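Local coordinates for galactose-binding lectin (Enterobacter cloacae subsp. cloacae, PDB 6YF6), which binds a fucose derivative beside a calcium ion in its C-terminal, PA-IL-like lectin domain and probably binds galactose too, at residues Tyr64-Thr69 with Gly110-Thr115; Trp68-Ala73 with Phe135-Leu140; Ser85-Gly90 with Ala122-Val127. All blocks are in the same frame, centred on the assembly; numbering follows the deposited sequence.

Contact 1 (Tyr64-Thr69 with Gly110-Thr115); sequences YEYTWT and GKFKAT
Phe112 CG lies between its backbone N and carbonyl carbon (chi1 66°), while Tyr66 turns CG away from its carbonyl carbon, bringing the Phe112 face against the Tyr66 side chain. Tyr66 CB sits over that face, 3.6 Å from Phe112 CZ, a CH-pi contact offset toward the rim. The ring planes are inclined by 23° and displaced, so they overlap little; the Tyr66 ring instead reaches on to Ala114, with CE1 3.6 Å from Ala114 CB. Its hydroxyl bonds to Thr61 N, and Phe5 of the second subunit meets the ring edge-to-face. On the face of Glu65, Thr67 and Lys111, the extended Lys111 chain runs alongside Thr67, its CE 3.3 Å from Thr67 OG1. Lys111 NZ is 3.9 Å from Glu65 OE1, a long salt bridge, and a water closes the gap, donating to Glu65 OE1 at 2.8 Å and accepting from Lys111 NZ. Between the two faces runs an antiparallel ladder in which Tyr66 N gives a short 2.7 Å bond to Phe112 O. The pairing is thus two-sided: aromatic packing faces the core and water-mediated charge attraction faces outward, while the backbone bonds fix the register.

Contact 2 (Trp68-Ala73 with Phe135-Leu140); sequences WTVKIA and FRIKEL. With PO4 (phosphate ion), chain F.
Ile72 CD1 lies against both Ile137 CG1, at 3.7 Å, and Phe135 CD2, and with Val70 and Leu140 these side chains form the tightly packed face of the pairing. Val70 divides its two methyls: CG1, anti to the backbone N (chi1 174°), meets Ile137 CG2 at 3.7 Å, whereas CG2 turns to Leu140 CD2. Leu140 CB also comes up to the edge of the Trp68 indole at NE1, a buried nitrogen with no partner in the model. Leu86 and Val84 of the facing sheet pack on Val70 and Ile72. The other face is polar and partly open to solvent. There Lys71 and Glu139 extend side by side and end in a salt bridge, Lys71 NZ to Glu139 OE2 at 3.4 Å, whose hydrogen bond is weak. Glu139 OE1 instead accepts from a water, 2.6 Å away, that also bonds to Thr69 OG1. Lys138 crosses Lys71 and sends NZ to a phosphate ion, probably from the crystallisation liquor, 2.8 Å from its O1; Thr35 of both subunits and Lys71 and Lys138 of the second subunit also bind this ion. Between the faces, Lys71 N bonds to Glu139 O at 2.9 Å, but Lys71 O takes Lys138 N. The result is an antiparallel ladder broken by a beta bulge between Lys71 and Ile72, in a sheet that runs on into the second subunit through Leu140, with the Phe135 side chain about 8 Å from the calcium ion of the sugar site.

Contact 3 (Ser85-Gly90 with Ala122-Val127); sequences SLRADG and AVVSHV
Arg87 crosses Val124 on the face that also carries Ser85 and Ala122. Its CB lies 3.6 Å from Ala122 O and a little farther from Val124 CG2. CG is anti to the backbone N (chi1 -176°), and a bend at chi3 folds the guanidinium back over the valine. NE is 3.8 Å from Val124 CG2 and pairs with Asp92 in a salt bridge; CZ sits 3.6 Å from the same methyl, which lies over the centre of one guanidinium face. NH1 forms a salt bridge with Glu51, and NH2 approaches Val124 CG1 at 3.7 Å. With acidic partners on both NE and NH1, the group is probably held flat against the methyl. Ser85 OG meets the edge of the His126 ring in its plane, 2.7 Å from NE2, in a hydrogen bond. Four backbone bonds tie the pair, among them Ser85 N to Val124 O at 2.8 Å. Ser125 OG accepts from Val127 N, 3.3 Å away, in an ST turn. With Leu86 and Val123 turned to Trp68 of the facing sheet, and Arg87 and Ser85 beside Val124 and Ala122 on the reverse face, the pair forms part of one layer of a beta-sandwich.

In the fold
Contacts 1 and 2 share strand 65-74, with strands 106-113 and 135-143 as its neighbours in one sheet; contact 3 belongs to the facing sheet. Trp68, shared by contacts 1 and 2, bridges the sheets by packing against Arg87 O, Ala122 O and Val123 of contact 3. Contact 2 lies at the centre of the chain and continues into the dimer interface, so its charged face meets the second subunit and a phosphate. Contact 1, farther out, packs aromatic rings on one face, where Phe5 of the second subunit joins, and is charged on its exposed side. Contact 3 is largely buried, and its reverse face combines salt bridges within the chain, a serine-histidine hydrogen bond and valine packing.

Contact 1 (Tyr64-Thr69 with Gly110-Thr115)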
loop_
_atom_site.group_PDB
_atom_site.type_symbol
_atom_site.label_atom_id
_atom_site.label_comp_id
_atom_site.label_asym_id
_atom_site.label_seq_id
_atom_site.Cartn_x
_atom_site.Cartn_y
_atom_site.Cartn_z
ATOM N N TYR A 64 -4.013 25.490 -5.085
ATOM C CA TYR A 64 -3.479 24.210 -5.524
ATOM C C TYR A 64 -4.506 23.117 -5.269
ATOM O O TYR A 64 -5.258 23.162 -4.294
ATOM C CB TYR A 64 -2.172 23.879 -4.800
ATOM C CG TYR A 64 -0.969 24.609 -5.352
ATOM C CD1 TYR A 64 -0.473 25.741 -4.722
ATOM C CD2 TYR A 64 -0.335 24.168 -6.506
ATOM C CE1 TYR A 64 0.624 26.415 -5.222
ATOM C CE2 TYR A 64 0.764 24.834 -7.015
ATOM C CZ TYR A 64 1.239 25.957 -6.372
ATOM O OH TYR A 64 2.331 26.622 -6.884
ATOM N N GLU A 65 -4.543 22.138 -6.170
ATOM C CA GLU A 65 -5.429 20.990 -6.041
ATOM C C GLU A 65 -4.654 19.836 -5.419
ATOM O O GLU A 65 -3.591 19.455 -5.919
ATOM C CB GLU A 65 -6.001 20.580 -7.397
ATOM C CG GLU A 65 -7.079 19.508 -7.303
ATOM C CD GLU A 65 -7.685 19.170 -8.650
ATOM O OE1 GLU A 65 -6.920 18.978 -9.620
ATOM O OE2 GLU A 65 -8.929 19.097 -8.738
ATOM N N TYR A 66 -5.178 19.298 -4.324
ATOM C CA TYR A 66 -4.536 18.214 -3.597
ATOM C C TYR A 66 -5.341 16.933 -3.771
ATOM O O TYR A 66 -6.568 16.965 -3.899
ATOM C CB TYR A 66 -4.394 18.565 -2.111
ATOM C CG TYR A 66 -3.490 19.757 -1.871
ATOM C CD1 TYR A 66 -3.985 21.053 -1.936
ATOM C CD2 TYR A 66 -2.139 19.586 -1.594
ATOM C CE1 TYR A 66 -3.163 22.145 -1.725
ATOM C CE2 TYR A 66 -1.307 20.673 -1.383
ATOM C CZ TYR A 66 -1.825 21.951 -1.446
ATOM O OH TYR A 66 -1.006 23.041 -1.242
ATOM N N THR A 67 -4.633 15.806 -3.785
ATOM C CA THR A 67 -5.221 14.493 -4.026
ATOM C C THR A 67 -5.155 13.691 -2.734
ATOM O O THR A 67 -4.064 13.409 -2.227
ATOM C CB THR A 67 -4.490 13.770 -5.158
ATOM O OG1 THR A 67 -4.642 14.512 -6.375
ATOM C CG2 THR A 67 -5.039 12.362 -5.355
ATOM N N TRP A 68 -6.318 13.330 -2.204
ATOM C CA TRP A 68 -6.427 12.616 -0.939
ATOM C C TRP A 68 -6.810 11.171 -1.228
ATOM O O TRP A 68 -7.866 10.914 -1.817
ATOM C CB TRP A 68 -7.457 13.301 -0.040
ATOM C CG TRP A 68 -7.690 12.647 1.287
ATOM C CD1 TRP A 68 -6.929 11.679 1.877
ATOM C CD2 TRP A 68 -8.762 12.922 2.196
ATOM N NE1 TRP A 68 -7.465 11.331 3.095
ATOM C CE2 TRP A 68 -8.591 12.081 3.315
ATOM C CE3 TRP A 68 -9.852 13.798 2.171
ATOM C CZ2 TRP A 68 -9.468 12.089 4.396
ATOM C CZ3 TRP A 68 -10.723 13.805 3.251
ATOM C CH2 TRP A 68 -10.526 12.957 4.345
ATOM N N THR A 69 -5.950 10.235 -0.829
ATOM C CA THR A 69 -6.217 8.809 -0.975
ATOM C C THR A 69 -6.275 8.151 0.398
ATOM O O THR A 69 -5.538 8.529 1.314
ATOM C CB THR A 69 -5.155 8.122 -1.849
ATOM O OG1 THR A 69 -3.842 8.395 -1.343
ATOM C CG2 THR A 69 -5.263 8.613 -3.295
ATOM N N GLY A 110 -10.240 11.423 -3.582
ATOM C CA GLY A 110 -10.886 12.667 -3.944
ATOM C C GLY A 110 -9.847 13.760 -4.029
ATOM O O GLY A 110 -8.761 13.658 -3.450
ATOM N N LYS A 111 -10.187 14.807 -4.770
ATOM C CA LYS A 111 -9.331 15.974 -4.905
ATOM C C LYS A 111 -10.052 17.191 -4.347
ATOM O O LYS A 111 -11.276 17.301 -4.437
ATOM C CB LYS A 111 -8.951 16.216 -6.367
ATOM C CG LYS A 111 -8.075 15.128 -6.963
ATOM C CD LYS A 111 -7.763 15.432 -8.423
ATOM C CE LYS A 111 -6.651 14.564 -8.973
ATOM N NZ LYS A 111 -5.984 15.240 -10.124
ATOM N N PHE A 112 -9.281 18.099 -3.752
ATOM C CA PHE A 112 -9.816 19.350 -3.237
ATOM C C PHE A 112 -8.830 20.464 -3.542
ATOM O O PHE A 112 -7.640 20.227 -3.769
ATOM C CB PHE A 112 -10.098 19.276 -1.729
ATOM C CG PHE A 112 -8.866 19.121 -0.880
ATOM C CD1 PHE A 112 -8.344 17.864 -0.614
ATOM C CD2 PHE A 112 -8.236 20.230 -0.339
ATOM C CE1 PHE A 112 -7.213 17.718 0.172
ATOM C CE2 PHE A 112 -7.102 20.091 0.440
ATOM C CZ PHE A 112 -6.593 18.833 0.700
ATOM N N LYS A 113 -9.342 21.689 -3.560
ATOM C CA LYS A 113 -8.535 22.870 -3.827
ATOM C C LYS A 113 -8.431 23.677 -2.542
ATOM O O LYS A 113 -9.453 24.059 -1.961
ATOM C CB LYS A 113 -9.139 23.709 -4.949
ATOM C CG LYS A 113 -8.264 24.879 -5.379
ATOM C CD LYS A 113 -8.753 25.493 -6.680
ATOM C CE LYS A 113 -8.067 24.863 -7.884
ATOM N NZ LYS A 113 -8.818 25.111 -9.145
ATOM N N ALA A 114 -7.204 23.921 -2.099
ATOM C CA ALA A 114 -6.998 24.687 -0.881
ATOM C C ALA A 114 -7.392 26.142 -1.098
ATOM O O ALA A 114 -7.186 26.709 -2.177
ATOM C CB ALA A 114 -5.539 24.592 -0.435
ATOM N N THR A 115 -7.988 26.741 -0.071
ATOM C CA THR A 115 -8.247 28.173 -0.050
ATOM C C THR A 115 -7.264 28.915 0.843
ATOM O O THR A 115 -7.383 30.133 1.003
ATOM C CB THR A 115 -9.685 28.447 0.407
ATOM O OG1 THR A 115 -9.923 27.832 1.680
ATOM C CG2 THR A 115 -10.668 27.890 -0.612
HETATM O O HOH W 1 -4.572 17.584 -9.225
#

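Contact 2 (Trp68-Ala73 with Phe135-Leu140)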
loop_
_atom_site.group_PDB
_atom_site.type_symbol
_atom_site.label_atom_id
_atom_site.label_comp_id
_atom_site.label_asym_id
_atom_site.label_seq_id
_atom_site.Cartn_x
_atom_site.Cartn_y
_atom_site.Cartn_z
ATOM N N TRP A 68 -6.318 13.330 -2.204
ATOM C CA TRP A 68 -6.427 12.616 -0.939
ATOM C C TRP A 68 -6.810 11.171 -1.228
ATOM O O TRP A 68 -7.866 10.914 -1.817
ATOM C CB TRP A 68 -7.457 13.301 -0.040
ATOM C CG TRP A 68 -7.690 12.647 1.287
ATOM C CD1 TRP A 68 -6.929 11.679 1.877
ATOM C CD2 TRP A 68 -8.762 12.922 2.196
ATOM N NE1 TRP A 68 -7.465 11.331 3.095
ATOM C CE2 TRP A 68 -8.591 12.081 3.315
ATOM C CE3 TRP A 68 -9.852 13.798 2.171
ATOM C CZ2 TRP A 68 -9.468 12.089 4.396
ATOM C CZ3 TRP A 68 -10.723 13.805 3.251
ATOM C CH2 TRP A 68 -10.526 12.957 4.345
ATOM N N THR A 69 -5.950 10.235 -0.829
ATOM C CA THR A 69 -6.217 8.809 -0.975
ATOM C C THR A 69 -6.275 8.151 0.398
ATOM O O THR A 69 -5.538 8.529 1.314
ATOM C CB THR A 69 -5.155 8.122 -1.849
ATOM O OG1 THR A 69 -3.842 8.395 -1.343
ATOM C CG2 THR A 69 -5.263 8.613 -3.295
ATOM N N VAL A 70 -7.177 7.179 0.530
ATOM C CA VAL A 70 -7.415 6.449 1.769
ATOM C C VAL A 70 -7.457 4.971 1.414
ATOM O O VAL A 70 -8.259 4.558 0.570
ATOM C CB VAL A 70 -8.725 6.871 2.456
ATOM C CG1 VAL A 70 -9.009 5.980 3.673
ATOM C CG2 VAL A 70 -8.669 8.331 2.859
ATOM N N LYS A 71 -6.584 4.182 2.031
ATOM C CA LYS A 71 -6.570 2.740 1.816
ATOM C C LYS A 71 -7.491 2.103 2.846
ATOM O O LYS A 71 -7.270 2.241 4.054
ATOM C CB LYS A 71 -5.153 2.187 1.919
ATOM C CG LYS A 71 -4.240 2.673 0.797
ATOM C CD LYS A 71 -2.936 1.891 0.751
ATOM C CE LYS A 71 -1.981 2.461 -0.291
ATOM N NZ LYS A 71 -0.577 2.005 -0.079
ATOM N N ILE A 72 -8.520 1.406 2.369
ATOM C CA ILE A 72 -9.642 1.008 3.206
ATOM C C ILE A 72 -10.136 -0.361 2.768
ATOM O O ILE A 72 -10.042 -0.727 1.593
ATOM C CB ILE A 72 -10.770 2.060 3.128
ATOM C CG1 ILE A 72 -11.898 1.723 4.095
ATOM C CG2 ILE A 72 -11.312 2.174 1.701
ATOM C CD1 ILE A 72 -12.808 2.899 4.354
ATOM N N ALA A 73 -10.668 -1.120 3.727
ATOM C CA ALA A 73 -11.171 -2.456 3.444
ATOM C C ALA A 73 -12.312 -2.799 4.387
ATOM O O ALA A 73 -12.277 -2.460 5.573
ATOM C CB ALA A 73 -10.071 -3.518 3.581
ATOM N N PHE A 135 -15.016 -2.204 9.189
ATOM C CA PHE A 135 -13.995 -1.921 8.187
ATOM C C PHE A 135 -12.748 -1.375 8.870
ATOM O O PHE A 135 -12.745 -1.077 10.066
ATOM C CB PHE A 135 -14.518 -0.940 7.125
ATOM C CG PHE A 135 -15.077 0.341 7.690
ATOM C CD1 PHE A 135 -16.349 0.379 8.242
ATOM C CD2 PHE A 135 -14.337 1.512 7.646
ATOM C CE1 PHE A 135 -16.867 1.560 8.754
ATOM C CE2 PHE A 135 -14.847 2.692 8.156
ATOM C CZ PHE A 135 -16.115 2.716 8.711
ATOM N N ARG A 136 -11.675 -1.266 8.084
ATOM C CA ARG A 136 -10.389 -0.777 8.563
ATOM C C ARG A 136 -9.829 0.247 7.584
ATOM O O ARG A 136 -10.026 0.141 6.371
ATOM C CB ARG A 136 -9.372 -1.929 8.734
ATOM C CG ARG A 136 -9.705 -2.934 9.843
ATOM C CD ARG A 136 -8.836 -4.191 9.734
ATOM N NE ARG A 136 -8.928 -5.043 10.917
ATOM C CZ ARG A 136 -8.476 -6.294 10.988
ATOM N NH1 ARG A 136 -7.898 -6.866 9.940
ATOM N NH2 ARG A 136 -8.609 -6.981 12.112
ATOM N N ILE A 137 -9.121 1.239 8.124
ATOM C CA ILE A 137 -8.381 2.217 7.335
ATOM C C ILE A 137 -6.918 2.137 7.744
ATOM O O ILE A 137 -6.577 2.417 8.900
ATOM C CB ILE A 137 -8.919 3.643 7.525
ATOM C CG1 ILE A 137 -10.299 3.769 6.879
ATOM C CG2 ILE A 137 -7.935 4.654 6.932
ATOM C CD1 ILE A 137 -11.067 5.021 7.281
ATOM N N LYS A 138 -6.050 1.775 6.796
ATOM C CA LYS A 138 -4.636 1.601 7.094
ATOM C C LYS A 138 -3.767 2.759 6.620
ATOM O O LYS A 138 -2.605 2.841 7.034
ATOM C CB LYS A 138 -4.114 0.293 6.481
ATOM C CG LYS A 138 -4.051 0.267 4.957
ATOM C CD LYS A 138 -3.573 -1.095 4.463
ATOM C CE LYS A 138 -3.568 -1.186 2.941
ATOM N NZ LYS A 138 -3.038 -2.504 2.469
ATOM N N GLU A 139 -4.285 3.656 5.787
ATOM C CA GLU A 139 -3.458 4.749 5.297
ATOM C C GLU A 139 -4.331 5.892 4.807
ATOM O O GLU A 139 -5.360 5.671 4.163
ATOM C CB GLU A 139 -2.533 4.268 4.171
ATOM C CG GLU A 139 -1.715 5.371 3.524
ATOM C CD GLU A 139 -0.810 4.847 2.430
ATOM O OE1 GLU A 139 -0.917 5.338 1.284
ATOM O OE2 GLU A 139 0.002 3.940 2.716
ATOM N N LEU A 140 -3.910 7.113 5.130
ATOM C CA LEU A 140 -4.482 8.332 4.572
ATOM C C LEU A 140 -3.329 9.169 4.042
ATOM O O LEU A 140 -2.384 9.468 4.782
ATOM C CB LEU A 140 -5.287 9.113 5.612
ATOM C CG LEU A 140 -6.328 8.327 6.413
ATOM C CD1 LEU A 140 -5.757 7.962 7.771
ATOM C CD2 LEU A 140 -7.633 9.114 6.567
HETATM P P PO4 F . 0.455 -1.914 2.829
HETATM O O1 PO4 F . -0.361 -3.158 3.082
HETATM O O2 PO4 F . 1.306 -1.612 4.038
HETATM O O3 PO4 F . -0.459 -0.741 2.572
HETATM O O4 PO4 F . 1.325 -2.135 1.616
HETATM O O HOH W 2 -3.097 6.149 0.047
#

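Contact 3 (Ser85-Gly90 with Ala122-Val127)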
loop_
_atom_site.group_PDB
_atom_site.type_symbol
_atom_site.label_atom_id
_atom_site.label_comp_id
_atom_site.label_asym_id
_atom_site.label_seq_id
_atom_site.Cartn_x
_atom_site.Cartn_y
_atom_site.Cartn_z
ATOM N N SER A 85 -17.183 8.120 2.268
ATOM C CA SER A 85 -16.802 9.171 1.332
ATOM C C SER A 85 -15.772 10.079 1.995
ATOM O O SER A 85 -15.416 9.901 3.165
ATOM C CB SER A 85 -18.021 9.981 0.867
ATOM O OG SER A 85 -18.620 10.691 1.939
ATOM N N LEU A 86 -15.291 11.060 1.233
ATOM C CA LEU A 86 -14.317 12.032 1.707
ATOM C C LEU A 86 -14.900 13.437 1.638
ATOM O O LEU A 86 -15.639 13.771 0.704
ATOM C CB LEU A 86 -13.033 11.977 0.882
ATOM C CG LEU A 86 -12.388 10.599 0.735
ATOM C CD1 LEU A 86 -11.252 10.645 -0.282
ATOM C CD2 LEU A 86 -11.896 10.110 2.081
ATOM N N ARG A 87 -14.535 14.264 2.611
ATOM C CA ARG A 87 -15.022 15.633 2.709
ATOM C C ARG A 87 -13.858 16.563 3.013
ATOM O O ARG A 87 -12.964 16.220 3.790
ATOM C CB ARG A 87 -16.100 15.741 3.794
ATOM C CG ARG A 87 -16.751 17.108 3.922
ATOM C CD ARG A 87 -17.920 17.055 4.899
ATOM N NE ARG A 87 -18.967 16.145 4.440
ATOM C CZ ARG A 87 -19.857 15.551 5.231
ATOM N NH1 ARG A 87 -19.843 15.759 6.542
ATOM N NH2 ARG A 87 -20.765 14.740 4.704
ATOM N N ALA A 88 -13.864 17.741 2.389
ATOM C CA ALA A 88 -12.808 18.727 2.595
ATOM C C ALA A 88 -13.418 20.117 2.654
ATOM O O ALA A 88 -14.063 20.556 1.696
ATOM C CB ALA A 88 -11.761 18.655 1.481
ATOM N N ASP A 89 -13.192 20.812 3.770
ATOM C CA ASP A 89 -13.740 22.151 3.980
ATOM C C ASP A 89 -15.246 22.151 3.743
ATOM O O ASP A 89 -15.805 23.057 3.119
ATOM C CB ASP A 89 -13.036 23.175 3.092
ATOM C CG ASP A 89 -11.597 23.412 3.515
ATOM O OD1 ASP A 89 -11.311 23.265 4.725
ATOM O OD2 ASP A 89 -10.757 23.737 2.646
ATOM N N GLY A 90 -15.907 21.110 4.250
ATOM C CA GLY A 90 -17.345 20.987 4.169
ATOM C C GLY A 90 -17.876 20.501 2.841
ATOM O O GLY A 90 -19.089 20.289 2.721
ATOM N N ALA A 122 -12.382 15.344 6.524
ATOM C CA ALA A 122 -13.158 14.379 7.283
ATOM C C ALA A 122 -13.467 13.184 6.398
ATOM O O ALA A 122 -13.819 13.344 5.227
ATOM C CB ALA A 122 -14.457 14.998 7.812
ATOM N N VAL A 123 -13.300 11.989 6.963
ATOM C CA VAL A 123 -13.819 10.762 6.372
ATOM C C VAL A 123 -15.239 10.576 6.889
ATOM O O VAL A 123 -15.498 10.736 8.088
ATOM C CB VAL A 123 -12.929 9.561 6.726
ATOM C CG1 VAL A 123 -13.473 8.290 6.098
ATOM C CG2 VAL A 123 -11.497 9.811 6.272
ATOM N N VAL A 124 -16.162 10.245 5.989
ATOM C CA VAL A 124 -17.591 10.282 6.274
ATOM C C VAL A 124 -18.181 8.897 6.052
ATOM O O VAL A 124 -17.996 8.302 4.984
ATOM C CB VAL A 124 -18.311 11.323 5.394
ATOM C CG1 VAL A 124 -19.808 11.310 5.667
ATOM C CG2 VAL A 124 -17.731 12.712 5.628
ATOM N N SER A 125 -18.891 8.393 7.062
ATOM C CA SER A 125 -19.669 7.167 6.953
ATOM C C SER A 125 -21.131 7.496 6.687
ATOM O O SER A 125 -21.701 8.391 7.318
ATOM C CB SER A 125 -19.574 6.331 8.229
ATOM O OG SER A 125 -20.559 5.312 8.224
ATOM N N HIS A 126 -21.741 6.757 5.762
ATOM C CA HIS A 126 -23.143 6.939 5.411
ATOM C C HIS A 126 -24.025 5.824 5.955
ATOM O O HIS A 126 -25.214 5.767 5.623
ATOM C CB HIS A 126 -23.289 7.041 3.892
ATOM C CG HIS A 126 -22.485 8.149 3.289
ATOM N ND1 HIS A 126 -23.058 9.306 2.805
ATOM C CD2 HIS A 126 -21.151 8.286 3.106
ATOM C CE1 HIS A 126 -22.112 10.104 2.343
ATOM N NE2 HIS A 126 -20.945 9.508 2.513
ATOM N N VAL A 127 -23.476 4.950 6.793
ATOM C CA VAL A 127 -24.213 3.848 7.398
ATOM C C VAL A 127 -24.155 4.031 8.908
ATOM O O VAL A 127 -23.070 3.983 9.502
ATOM C CB VAL A 127 -23.639 2.484 6.982
ATOM C CG1 VAL A 127 -24.383 1.345 7.668
ATOM C CG2 VAL A 127 -23.700 2.327 5.467
#